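Local coordinates for Serine/threonine-protein kinase Tel1 (Chaetomium thermophilum, PDB 6SKY) that probably acts as an ATP-dependent serine/threonine protein kinase that senses DNA damage and activates checkpoint signalling, at residues A[2090-2095]-A[2113-2118]; A[2484-2489]-A[2845-2850]; A[2544-2549]-A[2577-2582]. All coordinates share one frame; numbering follows the deposited sequence.

In the fold
Contact 1 ties consecutive helices 2077-2097 and 2102-2119 in the FAT part of the chain and comes first in sequence. Its centre lies about 55 Å from that of contact 2 and about 54 Å from that of contact 3, the latter on the opposite side of the chain's centre. Contact 2 brings helix 2483-2497 to a loop 356 residues later. Within the loop it closes lies contact 3, centres about 33 Å apart, where helix 2541-2552 covers strand 2576-2585 of the kinase sheet. The three do not touch one another: contacts 1 and 3 join parts close in sequence, whereas contact 2 joins parts far apart along the chain.

Contact 1. Residues A[2090-2095]-A[2113-2118]; sequences LTELDD and EKRSKW
A buried salt bridge, made between Glu-2092 and Arg-2115, links two consecutive helices of the FAT domain, 2077-2097 and 2102-2119, in the alpha-solenoid part of the kinase. The backbones stay well apart: even the nearest pair, Glu-2092 CA and Arg-2115 CA, is separated by 11.4 Å, and the long polar chains must span the distance. Arg-2115 does most of the reaching. Its CG stands beside the backbone N (chi1 -61°) and the chain runs straight from there to NE, which carries the guanidinium across to the other helix. Glu-2092 comes the other way, and the two chains run side by side in opposite senses.

The touch is made by one branch of each group. Arg-2115 NH2 lies 3.3 Å from Glu-2092 OE2, while Glu-2092 OE1 is 5.1 Å from the same nitrogen, so the pairing is single and not the two-pronged carboxylate-guanidinium type. The oxygen sits at the edge of the guanidinium, near its plane, but the two flat groups are twisted 34° apart and the N-H points at OE2 with an angle of just 132°, a weak hydrogen bond. Arg-2115 NH2 also passes 3.5 Å from Glu-2092 CG, alongside the aliphatic part of the acid.

The other terminal nitrogen, NH1, makes a salt bridge with Asp-1606, the stronger partner of this arginine, from helix 1606-1619. Asp-2095 is a further acid close by, and it pairs with Arg-1639 of helix 1627-1644.

Charge is therefore shared through a small network inside the protein. Two acids on different helices probably offset the cost of burying the positive charge of Arg-2115, with Glu-2092 contributing the looser of the two bonds.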
loop_
_atom_site.group_PDB
_atom_site.type_symbol
_atom_site.label_atom_id
_atom_site.label_comp_id
_atom_site.label_asym_id
_atom_site.label_seq_id
_atom_site.Cartn_x
_atom_site.Cartn_y
_atom_site.Cartn_z
ATOM N N LEU A 2090 20.674 -27.724 -15.588
ATOM C CA LEU A 2090 21.075 -28.819 -16.464
ATOM C C LEU A 2090 21.050 -30.154 -15.739
ATOM O O LEU A 2090 20.720 -31.179 -16.340
ATOM C CB LEU A 2090 22.458 -28.558 -17.040
ATOM C CG LEU A 2090 22.595 -27.433 -18.055
ATOM C CD1 LEU A 2090 24.034 -27.060 -18.203
ATOM C CD2 LEU A 2090 22.048 -27.859 -19.371
ATOM N N THR A 2091 21.356 -30.164 -14.446
ATOM C CA THR A 2091 21.317 -31.415 -13.698
ATOM C C THR A 2091 19.890 -31.910 -13.496
ATOM O O THR A 2091 19.634 -33.111 -13.597
ATOM C CB THR A 2091 22.030 -31.238 -12.364
ATOM O OG1 THR A 2091 23.380 -30.852 -12.609
ATOM C CG2 THR A 2091 22.040 -32.515 -11.599
ATOM N N GLU A 2092 18.941 -31.013 -13.223
ATOM C CA GLU A 2092 17.551 -31.459 -13.095
ATOM C C GLU A 2092 16.992 -31.943 -14.429
ATOM O O GLU A 2092 16.241 -32.927 -14.479
ATOM C CB GLU A 2092 16.680 -30.342 -12.527
ATOM C CG GLU A 2092 16.943 -30.041 -11.055
ATOM C CD GLU A 2092 16.181 -28.828 -10.540
ATOM O OE1 GLU A 2092 16.000 -27.858 -11.309
ATOM O OE2 GLU A 2092 15.764 -28.843 -9.362
ATOM N N LEU A 2093 17.340 -31.258 -15.516
ATOM C CA LEU A 2093 16.988 -31.745 -16.846
ATOM C C LEU A 2093 17.512 -33.157 -17.070
ATOM O O LEU A 2093 16.769 -34.049 -17.491
ATOM C CB LEU A 2093 17.537 -30.791 -17.901
ATOM C CG LEU A 2093 17.363 -31.129 -19.373
ATOM C CD1 LEU A 2093 15.949 -31.488 -19.662
ATOM C CD2 LEU A 2093 17.764 -29.957 -20.208
ATOM N N ASP A 2094 18.797 -33.374 -16.799
ATOM C CA ASP A 2094 19.379 -34.696 -16.976
ATOM C C ASP A 2094 18.703 -35.728 -16.091
ATOM O O ASP A 2094 18.594 -36.897 -16.466
ATOM C CB ASP A 2094 20.870 -34.645 -16.676
ATOM C CG ASP A 2094 21.657 -35.670 -17.453
ATOM O OD1 ASP A 2094 21.054 -36.643 -17.949
ATOM O OD2 ASP A 2094 22.887 -35.502 -17.568
ATOM N N ASP A 2095 18.254 -35.327 -14.903
ATOM C CA ASP A 2095 17.596 -36.275 -14.010
ATOM C C ASP A 2095 16.260 -36.732 -14.570
ATOM O O ASP A 2095 15.956 -37.924 -14.565
ATOM C CB ASP A 2095 17.402 -35.664 -12.628
ATOM C CG ASP A 2095 18.629 -35.782 -11.764
ATOM O OD1 ASP A 2095 19.659 -36.279 -12.258
ATOM O OD2 ASP A 2095 18.566 -35.377 -10.585
ATOM N N GLU A 2113 10.635 -31.718 -3.578
ATOM C CA GLU A 2113 10.083 -31.231 -2.312
ATOM C C GLU A 2113 11.175 -30.915 -1.283
ATOM O O GLU A 2113 11.130 -29.870 -0.611
ATOM C CB GLU A 2113 9.096 -32.247 -1.766
ATOM C CG GLU A 2113 7.952 -32.510 -2.715
ATOM C CD GLU A 2113 7.112 -33.699 -2.309
ATOM O OE1 GLU A 2113 6.462 -34.299 -3.190
ATOM O OE2 GLU A 2113 7.105 -34.041 -1.109
ATOM N N LYS A 2114 12.163 -31.799 -1.134
ATOM C CA LYS A 2114 13.253 -31.500 -0.199
ATOM C C LYS A 2114 14.005 -30.230 -0.602
ATOM O O LYS A 2114 14.348 -29.375 0.243
ATOM C CB LYS A 2114 14.207 -32.682 -0.125
ATOM C CG LYS A 2114 13.526 -33.996 0.160
ATOM C CD LYS A 2114 14.422 -35.162 -0.205
ATOM C CE LYS A 2114 13.665 -36.478 -0.156
ATOM N NZ LYS A 2114 14.403 -37.576 -0.839
ATOM N N ARG A 2115 14.275 -30.078 -1.892
ATOM C CA ARG A 2115 14.930 -28.853 -2.314
ATOM C C ARG A 2115 14.061 -27.640 -2.033
ATOM O O ARG A 2115 14.586 -26.563 -1.757
ATOM C CB ARG A 2115 15.302 -28.954 -3.781
ATOM C CG ARG A 2115 16.242 -30.086 -4.013
ATOM C CD ARG A 2115 16.429 -30.372 -5.459
ATOM N NE ARG A 2115 17.463 -31.371 -5.637
ATOM C CZ ARG A 2115 17.790 -31.893 -6.804
ATOM N NH1 ARG A 2115 18.753 -32.796 -6.879
ATOM N NH2 ARG A 2115 17.149 -31.513 -7.895
ATOM N N SER A 2116 12.739 -27.791 -2.072
ATOM C CA SER A 2116 11.872 -26.685 -1.669
ATOM C C SER A 2116 12.127 -26.298 -0.226
ATOM O O SER A 2116 12.080 -25.110 0.134
ATOM C CB SER A 2116 10.411 -27.066 -1.842
ATOM O OG SER A 2116 10.029 -27.960 -0.818
ATOM N N LYS A 2117 12.354 -27.302 0.621
ATOM C CA LYS A 2117 12.710 -27.015 2.011
ATOM C C LYS A 2117 13.910 -26.086 2.086
ATOM O O LYS A 2117 13.917 -25.136 2.873
ATOM C CB LYS A 2117 13.005 -28.298 2.787
ATOM C CG LYS A 2117 12.004 -29.417 2.586
ATOM C CD LYS A 2117 10.654 -29.113 3.197
ATOM C CE LYS A 2117 9.743 -30.320 3.071
ATOM N NZ LYS A 2117 8.483 -30.165 3.840
ATOM N N TRP A 2118 14.943 -26.344 1.278
ATOM C CA TRP A 2118 16.063 -25.384 1.296
ATOM C C TRP A 2118 15.659 -24.040 0.690
ATOM O O TRP A 2118 16.108 -22.989 1.154
ATOM C CB TRP A 2118 17.331 -25.935 0.604
ATOM C CG TRP A 2118 17.595 -25.603 -0.877
ATOM C CD1 TRP A 2118 17.549 -26.478 -1.908
ATOM C CD2 TRP A 2118 17.988 -24.343 -1.455
ATOM N NE1 TRP A 2118 17.849 -25.854 -3.083
ATOM C CE2 TRP A 2118 18.119 -24.542 -2.833
ATOM C CE3 TRP A 2118 18.209 -23.070 -0.945
ATOM C CZ2 TRP A 2118 18.464 -23.524 -3.703
ATOM C CZ3 TRP A 2118 18.548 -22.062 -1.816
ATOM C CH2 TRP A 2118 18.674 -22.295 -3.174
#

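Contact 2. Residues A[2484-2489]-A[2845-2850]; sequences VSRQRA and DTLYQW. Unlike the reference sequence in segment 2845-2850: Leu-2847 (reference Phe). Residues 2848, 2849, 2850 of segment 2845-2850 come from a tag, linker or insertion.
Ser-2436 OG is gripped by two groups, hydrogen-bonding to both Asp-2845 OD1 and Thr-2846 N, and the backbone O of the same serine takes a hydrogen bond from Arg-2486 NE, which probably helps to orient the guanidinium that Leu-2847 and Thr-2846 touch. Those two residues are the central pair of a type I beta turn, Asp-2845 to Tyr-2848, in the loop that follows helix 2832-2843 of the kinase domain; the arginine projects from helix 2483-2497.

Leu-2847, which replaces the phenylalanine of the reference sequence, lies over one face of the arginine. Its CG is 4.1 Å above the guanidinium plane, over the centre, and its CD2 methyl comes within 3.7 Å of Arg-2486 NH1 and 3.9 Å of CZ. No hydrogen bond crosses the contact: the leucine offers only carbon to a flat cation, whose polar needs are met at least partly by the Ser-2436 carbonyl. The arginine gets there by leaving its helix with CG anti to the backbone N (chi1 -175°) and then bending at chi3 (-58°), which brings the flat group alongside the leucine rather than end on to it.

The joint lies at the surface and joins distant parts of the chain. Tyr-2848, which closes the turn, and the two residues after it come from an insertion into the natural sequence, so this loop need not match the native one in detail. Thr-2846 approaches from another direction, placing its CG2 methyl near the guanidinium plane, at the edge, 4.0 Å from Arg-2486 NH2.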
loop_
_atom_site.group_PDB
_atom_site.type_symbol
_atom_site.label_atom_id
_atom_site.label_comp_id
_atom_site.label_asym_id
_atom_site.label_seq_id
_atom_site.Cartn_x
_atom_site.Cartn_y
_atom_site.Cartn_z
ATOM N N VAL A 2484 4.279 -20.539 51.637
ATOM C CA VAL A 2484 4.328 -21.773 52.407
ATOM C C VAL A 2484 3.578 -22.881 51.683
ATOM O O VAL A 2484 4.021 -24.035 51.660
ATOM C CB VAL A 2484 3.771 -21.535 53.819
ATOM C CG1 VAL A 2484 4.039 -22.736 54.697
ATOM C CG2 VAL A 2484 4.390 -20.298 54.411
ATOM N N SER A 2485 2.447 -22.550 51.060
ATOM C CA SER A 2485 1.699 -23.556 50.320
ATOM C C SER A 2485 2.469 -24.021 49.093
ATOM O O SER A 2485 2.506 -25.220 48.792
ATOM C CB SER A 2485 0.343 -22.997 49.916
ATOM O OG SER A 2485 -0.118 -22.078 50.880
ATOM N N ARG A 2486 3.076 -23.085 48.368
ATOM C CA ARG A 2486 3.903 -23.445 47.227
ATOM C C ARG A 2486 5.051 -24.346 47.647
ATOM O O ARG A 2486 5.342 -25.346 46.980
ATOM C CB ARG A 2486 4.430 -22.184 46.552
ATOM C CG ARG A 2486 5.192 -22.440 45.285
ATOM C CD ARG A 2486 5.866 -21.194 44.776
ATOM N NE ARG A 2486 4.920 -20.115 44.538
ATOM C CZ ARG A 2486 4.917 -18.967 45.200
ATOM N NH1 ARG A 2486 5.817 -18.741 46.140
ATOM N NH2 ARG A 2486 4.020 -18.041 44.915
ATOM N N GLN A 2487 5.716 -24.009 48.754
ATOM C CA GLN A 2487 6.811 -24.838 49.240
ATOM C C GLN A 2487 6.327 -26.231 49.616
ATOM O O GLN A 2487 6.997 -27.225 49.321
ATOM C CB GLN A 2487 7.489 -24.154 50.425
ATOM C CG GLN A 2487 7.727 -25.039 51.633
ATOM C CD GLN A 2487 8.918 -25.944 51.475
ATOM O OE1 GLN A 2487 8.797 -27.163 51.523
ATOM N NE2 GLN A 2487 10.088 -25.349 51.302
ATOM N N ARG A 2488 5.146 -26.330 50.228
ATOM C CA ARG A 2488 4.634 -27.638 50.619
ATOM C C ARG A 2488 4.286 -28.489 49.406
ATOM O O ARG A 2488 4.592 -29.690 49.370
ATOM C CB ARG A 2488 3.418 -27.468 51.519
ATOM C CG ARG A 2488 3.756 -26.988 52.908
ATOM C CD ARG A 2488 2.537 -27.003 53.802
ATOM N NE ARG A 2488 1.524 -26.054 53.355
ATOM C CZ ARG A 2488 0.290 -26.002 53.837
ATOM N NH1 ARG A 2488 -0.087 -26.852 54.780
ATOM N NH2 ARG A 2488 -0.570 -25.108 53.372
ATOM N N ALA A 2489 3.647 -27.890 48.402
ATOM C CA ALA A 2489 3.287 -28.643 47.206
ATOM C C ALA A 2489 4.523 -29.111 46.456
ATOM O O ALA A 2489 4.595 -30.267 46.015
ATOM C CB ALA A 2489 2.403 -27.799 46.301
ATOM N N ASP A 2845 2.450 -14.912 36.357
ATOM C CA ASP A 2845 3.592 -15.411 37.109
ATOM C C ASP A 2845 3.615 -14.671 38.438
ATOM O O ASP A 2845 3.866 -13.464 38.481
ATOM C CB ASP A 2845 4.882 -15.206 36.326
ATOM C CG ASP A 2845 6.007 -16.054 36.837
ATOM O OD1 ASP A 2845 5.789 -16.794 37.812
ATOM O OD2 ASP A 2845 7.109 -15.990 36.262
ATOM N N THR A 2846 3.340 -15.396 39.521
ATOM C CA THR A 2846 3.193 -14.765 40.825
ATOM C C THR A 2846 4.495 -14.135 41.304
ATOM O O THR A 2846 4.471 -13.160 42.063
ATOM C CB THR A 2846 2.713 -15.797 41.841
ATOM O OG1 THR A 2846 1.757 -16.663 41.224
ATOM C CG2 THR A 2846 2.063 -15.116 43.021
ATOM N N LEU A 2847 5.629 -14.664 40.867
ATOM C CA LEU A 2847 6.919 -14.335 41.442
ATOM C C LEU A 2847 7.700 -13.311 40.642
ATOM O O LEU A 2847 8.823 -12.983 41.025
ATOM C CB LEU A 2847 7.751 -15.608 41.592
ATOM C CG LEU A 2847 7.209 -16.649 42.564
ATOM C CD1 LEU A 2847 7.975 -17.940 42.440
ATOM C CD2 LEU A 2847 7.319 -16.113 43.961
ATOM N N TYR A 2848 7.153 -12.804 39.545
ATOM C CA TYR A 2848 7.832 -11.789 38.757
ATOM C C TYR A 2848 7.463 -10.412 39.287
ATOM O O TYR A 2848 6.281 -10.100 39.434
ATOM C CB TYR A 2848 7.472 -11.911 37.277
ATOM C CG TYR A 2848 8.266 -10.975 36.411
ATOM C CD1 TYR A 2848 9.606 -11.201 36.168
ATOM C CD2 TYR A 2848 7.685 -9.859 35.852
ATOM C CE1 TYR A 2848 10.333 -10.348 35.397
ATOM C CE2 TYR A 2848 8.408 -9.000 35.081
ATOM C CZ TYR A 2848 9.729 -9.247 34.857
ATOM O OH TYR A 2848 10.454 -8.384 34.082
ATOM N N GLN A 2849 8.470 -9.600 39.586
ATOM C CA GLN A 2849 8.256 -8.266 40.126
ATOM C C GLN A 2849 8.248 -7.249 38.996
ATOM O O GLN A 2849 9.154 -7.236 38.162
ATOM C CB GLN A 2849 9.346 -7.900 41.133
ATOM C CG GLN A 2849 9.775 -9.027 42.042
ATOM C CD GLN A 2849 8.710 -9.417 43.040
ATOM O OE1 GLN A 2849 8.667 -10.554 43.503
ATOM N NE2 GLN A 2849 7.849 -8.471 43.384
ATOM N N TRP A 2850 7.239 -6.390 38.980
ATOM C CA TRP A 2850 7.099 -5.402 37.924
ATOM C C TRP A 2850 7.656 -4.044 38.303
ATOM O O TRP A 2850 7.523 -3.097 37.530
ATOM C CB TRP A 2850 5.639 -5.267 37.523
ATOM C CG TRP A 2850 5.143 -6.450 36.824
ATOM C CD1 TRP A 2850 4.615 -7.558 37.384
ATOM C CD2 TRP A 2850 5.137 -6.664 35.418
ATOM N NE1 TRP A 2850 4.266 -8.455 36.416
ATOM C CE2 TRP A 2850 4.577 -7.924 35.195
ATOM C CE3 TRP A 2850 5.546 -5.907 34.324
ATOM C CZ2 TRP A 2850 4.416 -8.447 33.925
ATOM C CZ3 TRP A 2850 5.381 -6.424 33.073
ATOM C CH2 TRP A 2850 4.828 -7.680 32.878
#

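Contact 3. Residues A[2544-2549]-A[2577-2582]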
loop_
_atom_site.group_PDB
_atom_site.type_symbol
_atom_site.label_atom_id
_atom_site.label_comp_id
_atom_site.label_asym_id
_atom_site.label_seq_id
_atom_site.Cartn_x
_atom_site.Cartn_y
_atom_site.Cartn_z
ATOM N N GLN A 2544 36.725 -29.194 48.739
ATOM C CA GLN A 2544 36.964 -30.629 48.663
ATOM C C GLN A 2544 35.662 -31.411 48.751
ATOM O O GLN A 2544 35.485 -32.414 48.048
ATOM C CB GLN A 2544 37.933 -31.067 49.755
ATOM C CG GLN A 2544 38.357 -32.511 49.614
ATOM C CD GLN A 2544 38.778 -32.852 48.196
ATOM O OE1 GLN A 2544 38.154 -33.677 47.534
ATOM N NE2 GLN A 2544 39.843 -32.218 47.727
ATOM N N ASN A 2545 34.736 -30.970 49.606
ATOM C CA ASN A 2545 33.412 -31.579 49.617
ATOM C C ASN A 2545 32.745 -31.454 48.254
ATOM O O ASN A 2545 32.121 -32.406 47.767
ATOM C CB ASN A 2545 32.551 -30.934 50.698
ATOM C CG ASN A 2545 31.203 -31.592 50.830
ATOM O OD1 ASN A 2545 31.033 -32.753 50.470
ATOM N ND2 ASN A 2545 30.232 -30.854 51.350
ATOM N N PHE A 2546 32.892 -30.292 47.613
ATOM C CA PHE A 2546 32.335 -30.073 46.286
ATOM C C PHE A 2546 32.924 -31.041 45.273
ATOM O O PHE A 2546 32.191 -31.685 44.517
ATOM C CB PHE A 2546 32.589 -28.626 45.872
ATOM C CG PHE A 2546 32.284 -28.338 44.437
ATOM C CD1 PHE A 2546 30.996 -28.080 44.031
ATOM C CD2 PHE A 2546 33.291 -28.304 43.500
ATOM C CE1 PHE A 2546 30.717 -27.813 42.727
ATOM C CE2 PHE A 2546 33.014 -28.041 42.193
ATOM C CZ PHE A 2546 31.723 -27.797 41.806
ATOM N N LEU A 2547 34.251 -31.160 45.244
ATOM C CA LEU A 2547 34.884 -32.023 44.251
ATOM C C LEU A 2547 34.529 -33.486 44.468
ATOM O O LEU A 2547 34.263 -34.216 43.506
ATOM C CB LEU A 2547 36.393 -31.831 44.279
ATOM C CG LEU A 2547 36.875 -30.615 43.503
ATOM C CD1 LEU A 2547 38.345 -30.439 43.716
ATOM C CD2 LEU A 2547 36.573 -30.801 42.038
ATOM N N SER A 2548 34.506 -33.934 45.724
ATOM C CA SER A 2548 34.128 -35.316 45.998
ATOM C C SER A 2548 32.692 -35.587 45.572
ATOM O O SER A 2548 32.418 -36.553 44.847
ATOM C CB SER A 2548 34.324 -35.621 47.478
ATOM O OG SER A 2548 33.797 -34.576 48.268
ATOM N N THR A 2549 31.756 -34.734 46.006
ATOM C CA THR A 2549 30.355 -34.939 45.656
ATOM C C THR A 2549 30.149 -34.907 44.155
ATOM O O THR A 2549 29.310 -35.638 43.619
ATOM C CB THR A 2549 29.486 -33.878 46.312
ATOM O OG1 THR A 2549 29.911 -33.685 47.664
ATOM C CG2 THR A 2549 28.040 -34.311 46.297
ATOM N N HIS A 2577 32.662 -34.617 33.435
ATOM C CA HIS A 2577 33.714 -35.600 33.655
ATOM C C HIS A 2577 34.559 -35.223 34.861
ATOM O O HIS A 2577 34.673 -35.991 35.818
ATOM C CB HIS A 2577 34.580 -35.725 32.402
ATOM C CG HIS A 2577 35.703 -36.700 32.536
ATOM N ND1 HIS A 2577 36.962 -36.330 32.954
ATOM C CD2 HIS A 2577 35.759 -38.031 32.301
ATOM C CE1 HIS A 2577 37.746 -37.392 32.975
ATOM N NE2 HIS A 2577 37.040 -38.437 32.583
ATOM N N LYS A 2578 35.141 -34.030 34.840
ATOM C CA LYS A 2578 35.941 -33.572 35.964
ATOM C C LYS A 2578 35.894 -32.054 36.007
ATOM O O LYS A 2578 35.249 -31.414 35.180
ATOM C CB LYS A 2578 37.380 -34.075 35.860
ATOM C CG LYS A 2578 38.133 -33.522 34.678
ATOM C CD LYS A 2578 39.557 -34.021 34.645
ATOM C CE LYS A 2578 40.296 -33.462 33.443
ATOM N NZ LYS A 2578 41.667 -34.020 33.305
ATOM N N PHE A 2579 36.581 -31.478 36.980
ATOM C CA PHE A 2579 36.708 -30.036 37.092
ATOM C C PHE A 2579 38.163 -29.644 36.914
ATOM O O PHE A 2579 39.061 -30.337 37.395
ATOM C CB PHE A 2579 36.205 -29.537 38.441
ATOM C CG PHE A 2579 34.747 -29.238 38.461
ATOM C CD1 PHE A 2579 34.300 -27.938 38.433
ATOM C CD2 PHE A 2579 33.822 -30.254 38.486
ATOM C CE1 PHE A 2579 32.960 -27.666 38.442
ATOM C CE2 PHE A 2579 32.487 -29.981 38.489
ATOM C CZ PHE A 2579 32.053 -28.692 38.471
ATOM N N ALA A 2580 38.392 -28.541 36.213
ATOM C CA ALA A 2580 39.721 -27.965 36.187
ATOM C C ALA A 2580 40.164 -27.660 37.615
ATOM O O ALA A 2580 39.345 -27.295 38.461
ATOM C CB ALA A 2580 39.744 -26.696 35.343
ATOM N N PRO A 2581 41.454 -27.817 37.915
ATOM C CA PRO A 2581 41.889 -27.726 39.314
ATOM C C PRO A 2581 41.709 -26.356 39.933
ATOM O O PRO A 2581 41.556 -26.265 41.155
ATOM C CB PRO A 2581 43.369 -28.117 39.239
ATOM C CG PRO A 2581 43.479 -28.918 37.991
ATOM C CD PRO A 2581 42.533 -28.291 37.036
ATOM N N GLU A 2582 41.722 -25.289 39.144
ATOM C CA GLU A 2582 41.674 -23.940 39.683
ATOM C C GLU A 2582 40.371 -23.245 39.315
ATOM O O GLU A 2582 39.627 -23.680 38.433
ATOM C CB GLU A 2582 42.860 -23.111 39.186
ATOM C CG GLU A 2582 44.191 -23.537 39.774
ATOM C CD GLU A 2582 45.318 -22.591 39.414
ATOM O OE1 GLU A 2582 45.284 -22.017 38.306
ATOM O OE2 GLU A 2582 46.235 -22.415 40.243
#
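Phe-2579 reaches from strand 2576-2585 to helix 2541-2552, and its side chain, followed outward, maps a small helix-on-sheet core. The strand belongs to the antiparallel sheet of the kinase domain, the sheet whose strand 2604-2611 carries the nucleotide-pocket residues Leu-2608 and Lys-2610. Just before the phenylalanine the strand carries a classic beta bulge, in which His-2577 and Lys-2578 both face Ile-2598.

At the base, Phe-2579 CB meets the CD2 methyl of Leu-2547 at 3.8 Å. Farther out the partner changes to the ring of Phe-2546, one residue earlier on the helix. Phe-2579 CD1 lies 4.0 Å from Phe-2546 CE2, and CE1 is 3.6 Å from Phe-2546 CZ. On the ring's other branch, Phe-2579 CE2 is 4.0 Å from that same CZ, still on the one face. At the tip the two CZ atoms of Phe-2579 and Phe-2546 stand 3.5 Å apart.

Together these distances describe a T-shaped pair: the edge of Phe-2546 points into the face of Phe-2579, with centroids 4.9 Å apart and planes at 79°. Phe-2546 leaves its helix with CG anti to the backbone N (chi1 170°), which swings its outer edge over to the strand although its CB does not aim there. Tyr-2517 of helix 2507-2522 makes a second edge-to-face pair with Phe-2546, and Leu-2595 of the adjacent strand touches both phenylalanines. An alanine in place of Phe-2579 would probably open a gap between helix and sheet, leaving the Phe-2546 edge without its aromatic face and freer to turn.

On the helix itself, Thr-2549 OG1 donates a hydrogen bond of 2.6 Å to Asn-2545 O, approaching from the face of the carbonyl plane opposite to Thr-2549 N.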